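Local atomic coordinates of catechol 1,2-dioxygenase (Acinetobacter sp., PDB entry 1DMH), a protein that uses ferric iron and molecular oxygen to cleave the aromatic ring of catechol, giving cis,cis-muconate, the first step from catechol in the beta-ketoadipate pathway. Residues T139-D142 and K146-P149; A90-L95 and T101-E106; A151-W156 and G188-R193. One frame throughout, in Å; residues are numbered along the deposited sequence.

Overall arrangement
Interaction 1 is a surface contact, whereas interactions 2 and 3 are buried, and their chemistry differs accordingly. Interaction 1 closes a tight loop at the end of strand 133-141, mainly through backbone hydrogen bonds and an aspartate beside water. Interaction 2 rests on a single inward-facing arginine-aspartate salt bridge between helix 80-94 and the loop that follows it. Interaction 3 is wholly apolar, joining strands 152-157 and 189-195 across the interior of the beta domain. Interactions 1 and 3 are neighbours: Ile140 N lies 2.7 Å from Gly188 O, probably a hydrogen bond, and Ile140 packs on Val153. Interaction 2 meets interaction 3 where Glu106 O packs on Trp156 CZ2.

Interaction 1 of 3, residues T139-D142 and K146-P149; sequences TIFD and KPLP
With chi1 of 63°, Asp142 holds its carboxylate between its own backbone N and carbonyl carbon, turned back toward Lys146. There Asp142 OD1 accepts the N-H of Lys146 N at 3.1 Å, the donor standing well above the carboxylate plane. The same OD1 takes the N-H of Asp144, so one oxygen ties down two amides of the loop, a task for which the short side chain of aspartate is well suited. OD2 turns to a water, which also donates to Pro147 O. In the backbone, Asp142 N gives a nearly straight bond to Lys146 O (2.8 Å), and Leu148 N donates to Ile140 O over 2.7 Å. These two bonds flank Phe141 and Pro147, a non-hydrogen-bonded antiparallel pair, where a proline is tolerated because no N-H is required.

The phenyl group of Phe141 swings beside its own backbone N (chi1 -64°), which brings CE1 within 3.9 Å of Pro147 CG, the two side chains meeting at a slant. Thr139 CG2 lies over one face of the phenyl ring and also reaches Pro147 CB at 4.1 Å. Leu148 points toward the strand and sets CG 3.7 Å from Asp142 CB. Together these contacts make a short antiparallel turn-back, with an Asx turn at Asp142, in the loop linking strands 133-141 and 152-157 of the intradiol dioxygenase beta domain.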
loop_
_atom_site.group_PDB
_atom_site.type_symbol
_atom_site.label_atom_id
_atom_site.label_comp_id
_atom_site.label_asym_id
_atom_site.label_seq_id
_atom_site.Cartn_x
_atom_site.Cartn_y
_atom_site.Cartn_z
ATOM N N THR A 139 -29.405 25.244 -13.596
ATOM C CA THR A 139 -28.866 25.988 -14.718
ATOM C C THR A 139 -27.357 26.061 -14.556
ATOM O O THR A 139 -26.856 26.125 -13.435
ATOM C CB THR A 139 -29.421 27.445 -14.741
ATOM O OG1 THR A 139 -30.850 27.423 -14.877
ATOM C CG2 THR A 139 -28.793 28.242 -15.903
ATOM N N ILE A 140 -26.632 26.029 -15.668
ATOM C CA ILE A 140 -25.185 26.165 -15.605
ATOM C C ILE A 140 -24.860 27.598 -16.049
ATOM O O ILE A 140 -25.309 28.030 -17.103
ATOM C CB ILE A 140 -24.470 25.177 -16.552
ATOM C CG1 ILE A 140 -24.818 23.738 -16.159
ATOM C CG2 ILE A 140 -22.948 25.430 -16.516
ATOM C CD1 ILE A 140 -24.442 23.384 -14.711
ATOM N N PHE A 141 -24.092 28.330 -15.248
ATOM C CA PHE A 141 -23.703 29.701 -15.583
ATOM C C PHE A 141 -22.229 29.826 -15.939
ATOM O O PHE A 141 -21.391 29.197 -15.292
ATOM C CB PHE A 141 -23.985 30.635 -14.417
ATOM C CG PHE A 141 -25.432 30.749 -14.071
ATOM C CD1 PHE A 141 -26.267 31.595 -14.800
ATOM C CD2 PHE A 141 -25.969 30.031 -13.013
ATOM C CE1 PHE A 141 -27.616 31.729 -14.475
ATOM C CE2 PHE A 141 -27.325 30.160 -12.673
ATOM C CZ PHE A 141 -28.144 31.011 -13.407
ATOM N N ASP A 142 -21.911 30.635 -16.955
ATOM C CA ASP A 142 -20.518 30.843 -17.333
ATOM C C ASP A 142 -19.863 31.789 -16.342
ATOM O O ASP A 142 -20.500 32.246 -15.380
ATOM C CB ASP A 142 -20.363 31.398 -18.760
ATOM C CG ASP A 142 -20.996 32.782 -18.959
ATOM O OD1 ASP A 142 -21.122 33.581 -18.008
ATOM O OD2 ASP A 142 -21.326 33.088 -20.117
ATOM N N LYS A 146 -23.903 34.245 -16.913
ATOM C CA LYS A 146 -24.860 34.033 -17.990
ATOM C C LYS A 146 -25.091 32.539 -18.219
ATOM O O LYS A 146 -24.143 31.753 -18.177
ATOM C CB LYS A 146 -24.320 34.698 -19.261
ATOM C CG LYS A 146 -24.015 36.174 -19.030
ATOM C CD LYS A 146 -23.296 36.881 -20.188
ATOM C CE LYS A 146 -23.011 38.353 -19.779
ATOM N NZ LYS A 146 -22.326 39.187 -20.826
ATOM N N PRO A 147 -26.354 32.126 -18.456
ATOM C CA PRO A 147 -26.702 30.725 -18.691
ATOM C C PRO A 147 -25.837 30.174 -19.802
ATOM O O PRO A 147 -25.677 30.819 -20.831
ATOM C CB PRO A 147 -28.177 30.810 -19.069
ATOM C CG PRO A 147 -28.639 31.931 -18.198
ATOM C CD PRO A 147 -27.572 32.944 -18.541
ATOM N N LEU A 148 -25.304 28.971 -19.609
ATOM C CA LEU A 148 -24.404 28.383 -20.580
ATOM C C LEU A 148 -24.919 27.148 -21.309
ATOM O O LEU A 148 -24.911 26.043 -20.759
ATOM C CB LEU A 148 -23.095 27.996 -19.876
ATOM C CG LEU A 148 -21.676 28.302 -20.376
ATOM C CD1 LEU A 148 -20.723 27.295 -19.711
ATOM C CD2 LEU A 148 -21.568 28.184 -21.872
ATOM N N PRO A 149 -25.441 27.316 -22.531
ATOM C CA PRO A 149 -25.908 26.125 -23.254
ATOM C C PRO A 149 -24.695 25.320 -23.708
ATOM O O PRO A 149 -23.593 25.847 -23.803
ATOM C CB PRO A 149 -26.684 26.720 -24.437
ATOM C CG PRO A 149 -25.937 27.985 -24.693
ATOM C CD PRO A 149 -25.795 28.537 -23.273
HETATM O O HOH W 1 -23.177 32.182 -21.658
#

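Interaction 2 of 3, residues A90-L95 and T101-E106; sequences AEDAAL and TPRTIE
Arg103 extends from its loop to Asp92 on helix 80-94, and these two side chains make the whole contact. The CB of Arg103 points toward the helix and carries CG between the backbone N and the carbonyl carbon. The chain runs on extended to CD, then bends there (chi3 55°), which turns the guanidinium end-on to the aspartate. The side chain also packs on Asp85 and Met88 of the same helix. Arg103 CZ lies 3.6 Å from Asp92 OD2, and the two terminal nitrogens straddle that oxygen: NH1 donates to OD2 at 3.1 Å, and NH2 donates to OD2 at the same 3.1 Å. Both bonds are appreciably bent, as expected when two nitrogens share one acceptor. OD2 lies almost in the guanidinium plane, at its edge, but the carboxylate is twisted by 50° from that plane, and both nitrogens reach OD2 from the same carboxylate face. NH1 also forms a salt bridge with Asp89 OD1, its stronger partner, about one helical turn before Asp92.

The aspartate is just as fully engaged. OD2 also accepts from Asn99 ND2, while OD1 has the stronger partner of the carboxylate, a salt bridge to Arg235 NH1. Buried charges are thus paired in a network, which would probably keep both groups ionised. Arginine suits the place because its planar head can serve two carboxylates at once. Ala90 and Ala94, small residues on the same helix, pack on Val3 of the second subunit. The whole is a buried salt-bridge network tying the fifth and last of the N-terminal helices that build the helical zipper to the loop that leads on to strand 111-112.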
loop_
_atom_site.group_PDB
_atom_site.type_symbol
_atom_site.label_atom_id
_atom_site.label_comp_id
_atom_site.label_asym_id
_atom_site.label_seq_id
_atom_site.Cartn_x
_atom_site.Cartn_y
_atom_site.Cartn_z
ATOM N N ALA A 90 -6.506 27.390 -2.158
ATOM C CA ALA A 90 -5.496 28.372 -1.791
ATOM C C ALA A 90 -4.881 28.975 -3.057
ATOM O O ALA A 90 -4.706 30.193 -3.155
ATOM C CB ALA A 90 -4.403 27.704 -0.939
ATOM N N GLU A 91 -4.549 28.119 -4.020
ATOM C CA GLU A 91 -3.943 28.565 -5.264
ATOM C C GLU A 91 -4.895 29.481 -6.032
ATOM O O GLU A 91 -4.474 30.500 -6.571
ATOM C CB GLU A 91 -3.574 27.366 -6.102
ATOM C CG GLU A 91 -2.685 27.689 -7.241
ATOM C CD GLU A 91 -2.484 26.492 -8.147
ATOM O OE1 GLU A 91 -3.453 26.093 -8.842
ATOM O OE2 GLU A 91 -1.363 25.933 -8.154
ATOM N N ASP A 92 -6.178 29.129 -6.077
ATOM C CA ASP A 92 -7.158 29.981 -6.751
ATOM C C ASP A 92 -7.292 31.331 -6.024
ATOM O O ASP A 92 -7.388 32.382 -6.671
ATOM C CB ASP A 92 -8.548 29.334 -6.807
ATOM C CG ASP A 92 -8.651 28.213 -7.828
ATOM O OD1 ASP A 92 -7.714 27.986 -8.619
ATOM O OD2 ASP A 92 -9.720 27.564 -7.844
ATOM N N ALA A 93 -7.318 31.293 -4.693
ATOM C CA ALA A 93 -7.447 32.503 -3.890
ATOM C C ALA A 93 -6.290 33.439 -4.204
ATOM O O ALA A 93 -6.470 34.655 -4.323
ATOM C CB ALA A 93 -7.455 32.160 -2.405
ATOM N N ALA A 94 -5.098 32.876 -4.351
ATOM C CA ALA A 94 -3.930 33.694 -4.659
ATOM C C ALA A 94 -4.038 34.322 -6.061
ATOM O O ALA A 94 -3.496 35.400 -6.299
ATOM C CB ALA A 94 -2.646 32.858 -4.540
ATOM N N LEU A 95 -4.733 33.654 -6.980
ATOM C CA LEU A 95 -4.902 34.163 -8.344
ATOM C C LEU A 95 -6.118 35.060 -8.468
ATOM O O LEU A 95 -6.469 35.480 -9.565
ATOM C CB LEU A 95 -5.058 33.011 -9.340
ATOM C CG LEU A 95 -3.840 32.113 -9.536
ATOM C CD1 LEU A 95 -4.169 30.948 -10.480
ATOM C CD2 LEU A 95 -2.707 32.970 -10.083
ATOM N N THR A 101 -19.099 28.228 -7.388
ATOM C CA THR A 101 -19.535 26.921 -6.902
ATOM C C THR A 101 -18.262 26.251 -6.390
ATOM O O THR A 101 -17.356 25.990 -7.163
ATOM C CB THR A 101 -20.152 26.058 -8.021
ATOM O OG1 THR A 101 -21.357 26.675 -8.497
ATOM C CG2 THR A 101 -20.470 24.671 -7.502
ATOM N N PRO A 102 -18.202 25.940 -5.082
ATOM C CA PRO A 102 -17.070 25.308 -4.396
ATOM C C PRO A 102 -16.732 23.947 -4.965
ATOM O O PRO A 102 -17.633 23.172 -5.263
ATOM C CB PRO A 102 -17.579 25.155 -2.958
ATOM C CG PRO A 102 -18.617 26.230 -2.834
ATOM C CD PRO A 102 -19.328 26.073 -4.142
ATOM N N ARG A 103 -15.442 23.651 -5.103
ATOM C CA ARG A 103 -15.028 22.337 -5.580
ATOM C C ARG A 103 -15.057 21.399 -4.384
ATOM O O ARG A 103 -15.048 21.848 -3.240
ATOM C CB ARG A 103 -13.576 22.359 -6.086
ATOM C CG ARG A 103 -12.563 22.835 -5.037
ATOM C CD ARG A 103 -11.139 22.443 -5.401
ATOM N NE ARG A 103 -10.735 22.906 -6.726
ATOM C CZ ARG A 103 -10.395 24.157 -7.025
ATOM N NH1 ARG A 103 -10.383 25.092 -6.084
ATOM N NH2 ARG A 103 -10.045 24.468 -8.271
ATOM N N THR A 104 -15.134 20.100 -4.633
ATOM C CA THR A 104 -14.968 19.157 -3.535
ATOM C C THR A 104 -14.481 17.855 -4.152
ATOM O O THR A 104 -14.306 17.795 -5.369
ATOM C CB THR A 104 -16.202 18.999 -2.562
ATOM O OG1 THR A 104 -15.720 18.362 -1.369
ATOM C CG2 THR A 104 -17.326 18.153 -3.141
ATOM N N ILE A 105 -14.255 16.818 -3.353
ATOM C CA ILE A 105 -13.638 15.623 -3.923
ATOM C C ILE A 105 -14.420 14.820 -4.948
ATOM O O ILE A 105 -15.651 14.749 -4.932
ATOM C CB ILE A 105 -13.070 14.660 -2.805
ATOM C CG1 ILE A 105 -14.191 13.818 -2.162
ATOM C CG2 ILE A 105 -12.327 15.498 -1.746
ATOM C CD1 ILE A 105 -13.666 12.742 -1.210
ATOM N N GLU A 106 -13.669 14.240 -5.868
ATOM C CA GLU A 106 -14.235 13.429 -6.916
ATOM C C GLU A 106 -14.660 12.088 -6.346
ATOM O O GLU A 106 -15.712 11.570 -6.699
ATOM C CB GLU A 106 -13.188 13.219 -8.028
ATOM C CG GLU A 106 -13.627 12.300 -9.155
ATOM C CD GLU A 106 -12.537 12.128 -10.207
ATOM O OE1 GLU A 106 -11.701 13.046 -10.381
ATOM O OE2 GLU A 106 -12.524 11.081 -10.876
#

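Interaction 3 of 3, residues A151-W156 and G188-R193; sequences AKVEIW and GQYRVR
Tyr190 and Val153 meet as a flat plate and a branched knob: Val153 CG1 lies over one face of the tyrosine ring, while CG2 rests 4.3 Å from Tyr190 CB. The tyrosine takes the position between its backbone N and carbonyl carbon (chi1 70°), which lays the ring flat between the two layers, its long axis running across its own strand and one face turned to Val153. Next to it, Ile155 crosses the tyrosine at about a right angle. The outermost methyl of Ile155, CD1, is the bump that fills the notch between two neighbours two residues apart: it comes 4.1 Å from Tyr190 CE2 and 4.5 Å from Val192 CG1.

Beta-branched valine and isoleucine suit these extended strands, and their methyls offer compact bumps to the broad ring. No hydrogen bond crosses the gap. The axes of 152-156 and 189-193, 8.8 Å apart at closest approach, run roughly parallel and cross at -26°, consistent with two layers packed face to face in a beta sandwich. The one polar group of the cluster, Tyr190 OH, bonds to Phe288 O and to Tyr227 OH.

Strand 152-157 sits between strands 179-183 and 220-230, antiparallel to both, and strand 189-195 pairs with 133-141 and 120-122. Leu136 covers Tyr190 and Val192, Met123 touches Val192 and Ile155, and Ile155 also packs on Ile225 of strand 220-230, whose neighbours His224 and His226 bind the iron.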
loop_
_atom_site.group_PDB
_atom_site.type_symbol
_atom_site.label_atom_id
_atom_site.label_comp_id
_atom_site.label_asym_id
_atom_site.label_seq_id
_atom_site.Cartn_x
_atom_site.Cartn_y
_atom_site.Cartn_z
ATOM N N ALA A 151 -22.956 23.091 -22.145
ATOM C CA ALA A 151 -22.007 22.689 -21.111
ATOM C C ALA A 151 -22.282 21.201 -20.889
ATOM O O ALA A 151 -23.416 20.743 -21.068
ATOM C CB ALA A 151 -22.262 23.484 -19.822
ATOM N N LYS A 152 -21.271 20.422 -20.528
ATOM C CA LYS A 152 -21.518 18.994 -20.294
ATOM C C LYS A 152 -21.556 18.735 -18.793
ATOM O O LYS A 152 -20.558 18.935 -18.091
ATOM C CB LYS A 152 -20.422 18.151 -20.907
ATOM C CG LYS A 152 -20.582 16.641 -20.772
ATOM C CD LYS A 152 -19.422 16.032 -21.526
ATOM C CE LYS A 152 -19.498 14.544 -21.666
ATOM N NZ LYS A 152 -18.518 14.085 -22.707
ATOM N N VAL A 153 -22.719 18.308 -18.318
ATOM C CA VAL A 153 -22.925 18.037 -16.906
ATOM C C VAL A 153 -22.902 16.524 -16.709
ATOM O O VAL A 153 -23.743 15.818 -17.274
ATOM C CB VAL A 153 -24.299 18.579 -16.430
ATOM C CG1 VAL A 153 -24.474 18.330 -14.931
ATOM C CG2 VAL A 153 -24.422 20.080 -16.742
ATOM N N GLU A 154 -21.938 16.024 -15.940
ATOM C CA GLU A 154 -21.869 14.596 -15.665
ATOM C C GLU A 154 -22.283 14.331 -14.221
ATOM O O GLU A 154 -21.725 14.910 -13.302
ATOM C CB GLU A 154 -20.463 14.075 -15.896
ATOM C CG GLU A 154 -20.006 14.307 -17.307
ATOM C CD GLU A 154 -18.638 13.724 -17.565
ATOM O OE1 GLU A 154 -18.487 12.488 -17.490
ATOM O OE2 GLU A 154 -17.717 14.512 -17.837
ATOM N N ILE A 155 -23.259 13.444 -14.048
ATOM C CA ILE A 155 -23.803 13.115 -12.742
ATOM C C ILE A 155 -23.745 11.624 -12.457
ATOM O O ILE A 155 -24.019 10.803 -13.333
ATOM C CB ILE A 155 -25.276 13.561 -12.662
ATOM C CG1 ILE A 155 -25.378 15.029 -13.097
ATOM C CG2 ILE A 155 -25.818 13.371 -11.244
ATOM C CD1 ILE A 155 -26.746 15.607 -12.936
ATOM N N TRP A 156 -23.371 11.259 -11.239
ATOM C CA TRP A 156 -23.364 9.849 -10.884
ATOM C C TRP A 156 -23.659 9.789 -9.406
ATOM O O TRP A 156 -23.290 10.701 -8.671
ATOM C CB TRP A 156 -22.025 9.161 -11.278
ATOM C CG TRP A 156 -20.725 9.526 -10.555
ATOM C CD1 TRP A 156 -20.091 8.797 -9.582
ATOM C CD2 TRP A 156 -19.896 10.672 -10.798
ATOM N NE1 TRP A 156 -18.919 9.417 -9.208
ATOM C CE2 TRP A 156 -18.775 10.570 -9.938
ATOM C CE3 TRP A 156 -19.992 11.779 -11.662
ATOM C CZ2 TRP A 156 -17.758 11.529 -9.912
ATOM C CZ3 TRP A 156 -18.982 12.739 -11.638
ATOM C CH2 TRP A 156 -17.878 12.604 -10.765
ATOM N N GLY A 188 -29.225 26.860 -20.982
ATOM C CA GLY A 188 -28.185 26.457 -20.056
ATOM C C GLY A 188 -28.685 25.564 -18.931
ATOM O O GLY A 188 -28.062 25.486 -17.864
ATOM N N GLN A 189 -29.797 24.872 -19.174
ATOM C CA GLN A 189 -30.372 24.004 -18.165
ATOM C C GLN A 189 -30.171 22.498 -18.353
ATOM O O GLN A 189 -29.959 22.006 -19.464
ATOM C CB GLN A 189 -31.860 24.317 -18.023
ATOM C CG GLN A 189 -32.117 25.740 -17.545
ATOM C CD GLN A 189 -33.590 26.026 -17.275
ATOM O OE1 GLN A 189 -34.455 25.776 -18.117
ATOM N NE2 GLN A 189 -33.875 26.570 -16.097
ATOM N N TYR A 190 -30.206 21.773 -17.241
ATOM C CA TYR A 190 -30.090 20.314 -17.262
ATOM C C TYR A 190 -31.213 19.842 -16.351
ATOM O O TYR A 190 -31.611 20.542 -15.415
ATOM C CB TYR A 190 -28.725 19.853 -16.724
ATOM C CG TYR A 190 -28.530 20.046 -15.224
ATOM C CD1 TYR A 190 -28.095 21.269 -14.705
ATOM C CD2 TYR A 190 -28.825 19.025 -14.329
ATOM C CE1 TYR A 190 -27.965 21.474 -13.327
ATOM C CE2 TYR A 190 -28.697 19.217 -12.949
ATOM C CZ TYR A 190 -28.267 20.442 -12.455
ATOM O OH TYR A 190 -28.153 20.639 -11.092
ATOM N N ARG A 191 -31.759 18.681 -16.637
ATOM C CA ARG A 191 -32.816 18.172 -15.809
ATOM C C ARG A 191 -32.742 16.670 -15.877
ATOM O O ARG A 191 -32.590 16.098 -16.961
ATOM C CB ARG A 191 -34.159 18.663 -16.329
ATOM C CG ARG A 191 -35.351 18.153 -15.552
ATOM C CD ARG A 191 -36.627 18.684 -16.174
ATOM N NE ARG A 191 -37.823 17.985 -15.695
ATOM C CZ ARG A 191 -38.592 18.395 -14.685
ATOM N NH1 ARG A 191 -38.307 19.537 -14.049
ATOM N NH2 ARG A 191 -39.665 17.668 -14.330
ATOM N N VAL A 192 -32.790 16.014 -14.727
ATOM C CA VAL A 192 -32.758 14.568 -14.754
ATOM C C VAL A 192 -33.792 14.004 -13.842
ATOM O O VAL A 192 -34.204 14.651 -12.881
ATOM C CB VAL A 192 -31.400 13.977 -14.310
ATOM C CG1 VAL A 192 -30.358 14.390 -15.247
ATOM C CG2 VAL A 192 -31.049 14.431 -12.905
ATOM N N ARG A 193 -34.237 12.805 -14.180
ATOM C CA ARG A 193 -35.158 12.085 -13.329
ATOM C C ARG A 193 -34.321 10.885 -12.825
ATOM O O ARG A 193 -33.727 10.150 -13.623
ATOM C CB ARG A 193 -36.385 11.597 -14.107
ATOM C CG ARG A 193 -37.165 10.579 -13.299
ATOM C CD ARG A 193 -38.455 10.114 -13.950
ATOM N NE ARG A 193 -38.959 8.992 -13.168
ATOM C CZ ARG A 193 -40.154 8.439 -13.320
ATOM N NH1 ARG A 193 -40.978 8.905 -14.231
ATOM N NH2 ARG A 193 -40.518 7.427 -12.544
#